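Local coordinates for suppressor of fused family protein (Neisseria gonorrhoeae, PDB 3K5J) that is of unknown function but resembles the N-terminal domain of human Suppressor of fused and may, like it, act through protein binding, at residues P93-G105 with S112-P124. Residues are numbered along the deposited sequence; the frame is centred on the assembly and turned at random. Where two conformers were deposited one is given.
Sequences PDQFQLGKTVNIG and SSFRHFLISLPYP. With SO4 (sulfate ion), chain E.
One face of the Phe117 ring carries the CD1 methyl of Ile104, 3.5 Å from the ring centroid, a CH-pi contact; CB of Val102 lies at the ring's edge. Ile104 meets the ring with its long branch: chi1 (-53°) sets CG1 anti to the carbonyl carbon, and the extended second torsion carries CD1 over the ring, nearest CE2 and CZ. The His116 ring, its plane 41° from the Asn103 amide, has sulfate O3 at its edge, where NE2 makes a weak bond. Asn103 ND2 grips the same ion more firmly, reaching O4 over 3.0 Å in a nearly straight bond (168°), and Arg148 NH2 also hydrogen-bonds the ion; the sulfate probably comes from the crystallisation liquor. Asn103 OD1 accepts from Gly105 N, closing an Asx turn where the strand ends, and from a water that in turn accepts from Arg115 NE, in the guanidinium plane. Farther along, Ile119 CD1 touches both Phe96 CA and Val102 CG2, each 3.7 Å away, while the Leu98 and Leu121 side chains cross at about a right angle, CD1 of the first touching CD2 of the second. The backbones are tied by five hydrogen bonds, among them the reciprocal pair Val102 N to Phe117 O (2.8 Å) and Phe117 N to Val102 O (3.0 Å). Gly99, in the type II turn from Gln97 to Lys100, gives its N-H to Ile119 O. Thr101, Leu118, Asn103 and His116 occupy the other face from Val102 and Phe117. Strand 116-120 also pairs with strand 135-143, making this an antiparallel two-strand extension of the mixed sheet of this Sufu-like alpha/beta protein, with helix 77-91 against the Val102 and Phe117 face.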
loop_
_atom_site.group_PDB
_atom_site.type_symbol
_atom_site.label_atom_id
_atom_site.label_comp_id
_atom_site.label_asym_id
_atom_site.label_seq_id
_atom_site.Cartn_x
_atom_site.Cartn_y
_atom_site.Cartn_z
ATOM N N PRO A 93 -11.756 -6.885 -8.453
ATOM C CA PRO A 93 -11.875 -6.570 -7.011
ATOM C C PRO A 93 -11.602 -7.744 -6.059
ATOM O O PRO A 93 -11.117 -7.543 -4.939
ATOM C CB PRO A 93 -13.310 -6.049 -6.887
ATOM C CG PRO A 93 -14.021 -6.687 -8.066
ATOM C CD PRO A 93 -13.012 -6.638 -9.173
ATOM N N ASP A 94 -11.913 -8.971 -6.458
ATOM C CA ASP A 94 -11.663 -10.114 -5.584
ATOM C C ASP A 94 -10.179 -10.281 -5.280
ATOM O O ASP A 94 -9.830 -10.912 -4.269
ATOM C CB ASP A 94 -12.202 -11.441 -6.194
ATOM C CG ASP A 94 -13.697 -11.471 -6.360
ATOM O OD1 ASP A 94 -14.419 -10.561 -5.946
ATOM O OD2 ASP A 94 -14.174 -12.475 -6.941
ATOM N N GLN A 95 -9.310 -9.746 -6.138
ATOM C CA GLN A 95 -7.876 -9.896 -5.900
ATOM C C GLN A 95 -7.310 -8.800 -5.009
ATOM O O GLN A 95 -6.120 -8.822 -4.674
ATOM C CB GLN A 95 -7.096 -9.946 -7.210
ATOM C CG GLN A 95 -7.509 -11.133 -8.086
ATOM C CD GLN A 95 -7.512 -12.440 -7.338
ATOM O OE1 GLN A 95 -6.545 -12.777 -6.650
ATOM N NE2 GLN A 95 -8.613 -13.173 -7.442
ATOM N N PHE A 96 -8.162 -7.870 -4.592
ATOM C CA PHE A 96 -7.683 -6.732 -3.785
ATOM C C PHE A 96 -8.331 -6.729 -2.408
ATOM O O PHE A 96 -8.865 -5.747 -1.932
ATOM C CB PHE A 96 -7.874 -5.423 -4.569
ATOM C CG PHE A 96 -6.863 -5.284 -5.646
ATOM C CD1 PHE A 96 -7.038 -5.868 -6.876
ATOM C CD2 PHE A 96 -5.675 -4.652 -5.366
ATOM C CE1 PHE A 96 -6.059 -5.779 -7.853
ATOM C CE2 PHE A 96 -4.691 -4.548 -6.298
ATOM C CZ PHE A 96 -4.843 -5.143 -7.532
ATOM N N GLN A 97 -8.235 -7.883 -1.782
ATOM C CA GLN A 97 -8.798 -8.114 -0.472
ATOM C C GLN A 97 -7.695 -8.472 0.502
ATOM O O GLN A 97 -6.609 -8.905 0.078
ATOM C CB GLN A 97 -9.855 -9.237 -0.554
ATOM C CG GLN A 97 -10.963 -8.977 -1.528
ATOM C CD GLN A 97 -11.801 -7.752 -1.204
ATOM O OE1 GLN A 97 -11.966 -7.358 -0.026
ATOM N NE2 GLN A 97 -12.321 -7.130 -2.234
ATOM N N LEU A 98 -7.946 -8.298 1.812
ATOM C CA LEU A 98 -6.973 -8.740 2.817
ATOM C C LEU A 98 -6.511 -10.154 2.550
ATOM O O LEU A 98 -7.350 -11.046 2.293
ATOM C CB LEU A 98 -7.539 -8.757 4.240
ATOM C CG LEU A 98 -7.489 -7.495 5.013
ATOM C CD1 LEU A 98 -8.315 -7.708 6.284
ATOM C CD2 LEU A 98 -6.078 -7.018 5.301
ATOM N N GLY A 99 -5.220 -10.356 2.663
ATOM C CA GLY A 99 -4.584 -11.651 2.519
ATOM C C GLY A 99 -4.250 -12.028 1.100
ATOM O O GLY A 99 -3.620 -13.052 0.878
ATOM N N LYS A 100 -4.647 -11.212 0.129
ATOM C CA LYS A 100 -4.230 -11.466 -1.245
ATOM C C LYS A 100 -2.846 -10.847 -1.472
ATOM O O LYS A 100 -2.473 -9.853 -0.858
ATOM C CB LYS A 100 -5.241 -10.921 -2.250
ATOM C CG LYS A 100 -6.652 -11.504 -2.213
ATOM C CD LYS A 100 -6.603 -12.974 -2.617
ATOM C CE LYS A 100 -7.980 -13.488 -2.819
ATOM N NZ LYS A 100 -7.920 -14.957 -3.273
ATOM N N THR A 101 -2.119 -11.438 -2.407
ATOM C CA THR A 101 -0.898 -10.841 -2.918
ATOM C C THR A 101 -1.170 -10.103 -4.210
ATOM O O THR A 101 -2.084 -10.452 -4.983
ATOM C CB THR A 101 0.225 -11.845 -3.145
ATOM O OG1 THR A 101 -0.179 -12.854 -4.074
ATOM C CG2 THR A 101 0.670 -12.496 -1.861
ATOM N N VAL A 102 -0.361 -9.070 -4.412
ATOM C CA VAL A 102 -0.423 -8.202 -5.564
ATOM C C VAL A 102 0.897 -8.294 -6.308
ATOM O O VAL A 102 1.930 -8.004 -5.731
ATOM C CB VAL A 102 -0.643 -6.717 -5.161
ATOM C CG1 VAL A 102 -0.573 -5.840 -6.412
ATOM C CG2 VAL A 102 -1.919 -6.551 -4.407
ATOM N N ASN A 103 0.876 -8.718 -7.570
ATOM C CA ASN A 103 2.052 -8.708 -8.420
ATOM C C ASN A 103 2.188 -7.318 -9.001
ATOM O O ASN A 103 1.339 -6.878 -9.778
ATOM C CB ASN A 103 1.935 -9.787 -9.530
ATOM C CG ASN A 103 3.221 -9.979 -10.309
ATOM O OD1 ASN A 103 4.131 -9.102 -10.333
ATOM N ND2 ASN A 103 3.318 -11.162 -10.975
ATOM N N ILE A 104 3.255 -6.612 -8.636
ATOM C CA ILE A 104 3.503 -5.253 -9.091
ATOM C C ILE A 104 3.951 -5.210 -10.541
ATOM O O ILE A 104 3.841 -4.164 -11.199
ATOM C CB ILE A 104 4.588 -4.588 -8.158
ATOM C CG1 ILE A 104 4.158 -4.727 -6.699
ATOM C CG2 ILE A 104 4.902 -3.148 -8.535
ATOM C CD1 ILE A 104 5.284 -4.343 -5.699
ATOM N N GLY A 105 4.508 -6.318 -11.008
ATOM C CA GLY A 105 4.987 -6.441 -12.393
ATOM C C GLY A 105 6.372 -5.863 -12.613
ATOM O O GLY A 105 6.843 -5.761 -13.765
ATOM N N SER A 112 15.297 -2.792 -5.391
ATOM C CA SER A 112 14.838 -3.969 -4.644
ATOM C C SER A 112 14.582 -5.126 -5.598
ATOM O O SER A 112 14.315 -4.922 -6.792
ATOM C CB SER A 112 13.527 -3.640 -3.904
ATOM O OG SER A 112 13.132 -4.630 -2.970
ATOM N N SER A 113 14.571 -6.337 -5.037
ATOM C CA SER A 113 14.126 -7.511 -5.767
ATOM C C SER A 113 12.648 -7.848 -5.484
ATOM O O SER A 113 12.102 -8.802 -6.069
ATOM C CB SER A 113 14.960 -8.758 -5.389
ATOM O OG SER A 113 14.677 -9.195 -4.074
ATOM N N PHE A 114 11.997 -7.110 -4.573
ATOM C CA PHE A 114 10.634 -7.487 -4.155
ATOM C C PHE A 114 9.638 -6.942 -5.183
ATOM O O PHE A 114 9.627 -5.731 -5.446
ATOM C CB PHE A 114 10.322 -7.003 -2.746
ATOM C CG PHE A 114 11.405 -7.259 -1.739
ATOM C CD1 PHE A 114 12.288 -8.344 -1.849
ATOM C CD2 PHE A 114 11.527 -6.453 -0.641
ATOM C CE1 PHE A 114 13.298 -8.527 -0.911
ATOM C CE2 PHE A 114 12.517 -6.679 0.314
ATOM C CZ PHE A 114 13.402 -7.718 0.153
ATOM N N ARG A 115 8.840 -7.839 -5.754
ATOM C CA ARG A 115 7.914 -7.532 -6.845
ATOM C C ARG A 115 6.460 -7.785 -6.479
ATOM O O ARG A 115 5.597 -7.725 -7.353
ATOM C CB ARG A 115 8.234 -8.443 -8.038
ATOM C CG ARG A 115 9.670 -8.412 -8.495
ATOM C CD ARG A 115 9.908 -9.514 -9.564
ATOM N NE ARG A 115 9.268 -9.179 -10.834
ATOM C CZ ARG A 115 9.789 -8.376 -11.752
ATOM N NH1 ARG A 115 11.013 -7.887 -11.630
ATOM N NH2 ARG A 115 9.107 -8.148 -12.838
ATOM N N HIS A 116 6.190 -8.089 -5.210
ATOM C CA HIS A 116 4.842 -8.350 -4.732
ATOM C C HIS A 116 4.584 -7.608 -3.438
ATOM O O HIS A 116 5.480 -7.464 -2.620
ATOM C CB HIS A 116 4.619 -9.850 -4.457
ATOM C CG HIS A 116 4.824 -10.729 -5.641
ATOM N ND1 HIS A 116 6.081 -11.163 -5.992
ATOM C CD2 HIS A 116 3.952 -11.261 -6.542
ATOM C CE1 HIS A 116 5.972 -11.933 -7.067
ATOM N NE2 HIS A 116 4.698 -12.012 -7.419
ATOM N N PHE A 117 3.318 -7.288 -3.218
ATOM C CA PHE A 117 2.816 -6.864 -1.914
ATOM C C PHE A 117 1.876 -7.922 -1.367
ATOM O O PHE A 117 1.189 -8.569 -2.118
ATOM C CB PHE A 117 1.983 -5.577 -2.035
ATOM C CG PHE A 117 2.726 -4.355 -2.557
ATOM C CD1 PHE A 117 3.832 -3.827 -1.879
ATOM C CD2 PHE A 117 2.231 -3.649 -3.644
ATOM C CE1 PHE A 117 4.441 -2.677 -2.306
ATOM C CE2 PHE A 117 2.850 -2.507 -4.081
ATOM C CZ PHE A 117 3.960 -2.018 -3.412
ATOM N N LEU A 118 1.861 -8.036 -0.059
ATOM C CA LEU A 118 0.819 -8.736 0.682
ATOM C C LEU A 118 -0.126 -7.713 1.301
ATOM O O LEU A 118 0.312 -6.833 2.041
ATOM C CB LEU A 118 1.396 -9.575 1.800
ATOM C CG LEU A 118 0.423 -10.343 2.724
ATOM C CD1 LEU A 118 -0.452 -11.330 1.921
ATOM C CD2 LEU A 118 1.132 -10.998 3.929
ATOM N N ILE A 119 -1.400 -7.789 0.935
ATOM C CA ILE A 119 -2.430 -6.841 1.445
ATOM C C ILE A 119 -2.665 -7.212 2.909
ATOM O O ILE A 119 -3.103 -8.328 3.219
ATOM C CB ILE A 119 -3.728 -6.873 0.625
ATOM C CG1 ILE A 119 -3.445 -6.479 -0.839
ATOM C CG2 ILE A 119 -4.741 -5.942 1.276
ATOM C CD1 ILE A 119 -4.584 -6.617 -1.796
ATOM N N SER A 120 -2.314 -6.288 3.784
ATOM C CA SER A 120 -2.255 -6.506 5.220
ATOM C C SER A 120 -3.026 -5.486 6.045
ATOM O O SER A 120 -3.273 -4.368 5.585
ATOM C CB SER A 120 -0.796 -6.487 5.661
ATOM O OG SER A 120 -0.011 -7.428 4.941
ATOM N N LEU A 121 -3.370 -5.861 7.270
ATOM C CA LEU A 121 -3.863 -4.875 8.212
ATOM C C LEU A 121 -2.727 -3.886 8.516
ATOM O O LEU A 121 -1.542 -4.224 8.370
ATOM C CB LEU A 121 -4.357 -5.536 9.485
ATOM C CG LEU A 121 -5.591 -6.394 9.356
ATOM C CD1 LEU A 121 -5.883 -7.185 10.628
ATOM C CD2 LEU A 121 -6.828 -5.574 8.874
ATOM N N PRO A 122 -3.066 -2.649 8.917
ATOM C CA PRO A 122 -2.047 -1.562 8.991
ATOM C C PRO A 122 -1.312 -1.606 10.337
ATOM O O PRO A 122 -1.394 -0.678 11.142
ATOM C CB PRO A 122 -2.901 -0.303 8.796
ATOM C CG PRO A 122 -4.221 -0.663 9.405
ATOM C CD PRO A 122 -4.436 -2.099 8.955
ATOM N N TYR A 123 -0.567 -2.677 10.560
ATOM C CA TYR A 123 0.078 -2.923 11.847
ATOM C C TYR A 123 0.959 -1.786 12.375
ATOM O O TYR A 123 0.972 -1.542 13.578
ATOM C CB TYR A 123 0.864 -4.235 11.800
ATOM C CG TYR A 123 0.010 -5.458 11.544
ATOM C CD1 TYR A 123 -0.987 -5.818 12.423
ATOM C CD2 TYR A 123 0.154 -6.217 10.389
ATOM C CE1 TYR A 123 -1.762 -6.944 12.190
ATOM C CE2 TYR A 123 -0.607 -7.339 10.148
ATOM C CZ TYR A 123 -1.592 -7.702 11.034
ATOM O OH TYR A 123 -2.354 -8.803 10.753
ATOM N N PRO A 124 1.671 -1.035 11.489
ATOM C CA PRO A 124 2.514 0.055 12.035
ATOM C C PRO A 124 1.758 1.205 12.676
ATOM O O PRO A 124 2.324 1.965 13.480
ATOM C CB PRO A 124 3.305 0.536 10.804
ATOM C CG PRO A 124 3.350 -0.689 9.924
ATOM C CD PRO A 124 2.001 -1.294 10.072
HETATM S S SO4 E . 1.267 -13.858 -9.474
HETATM O O1 SO4 E . 2.225 -14.858 -9.982
HETATM O O2 SO4 E . 0.066 -14.618 -9.172
HETATM O O3 SO4 E . 1.854 -13.253 -8.236
HETATM O O4 SO4 E . 0.958 -12.895 -10.548
HETATM O O HOH W 1 6.540 -9.965 -11.256
HETATM O O HOH W 2 8.478 -6.648 -15.526
#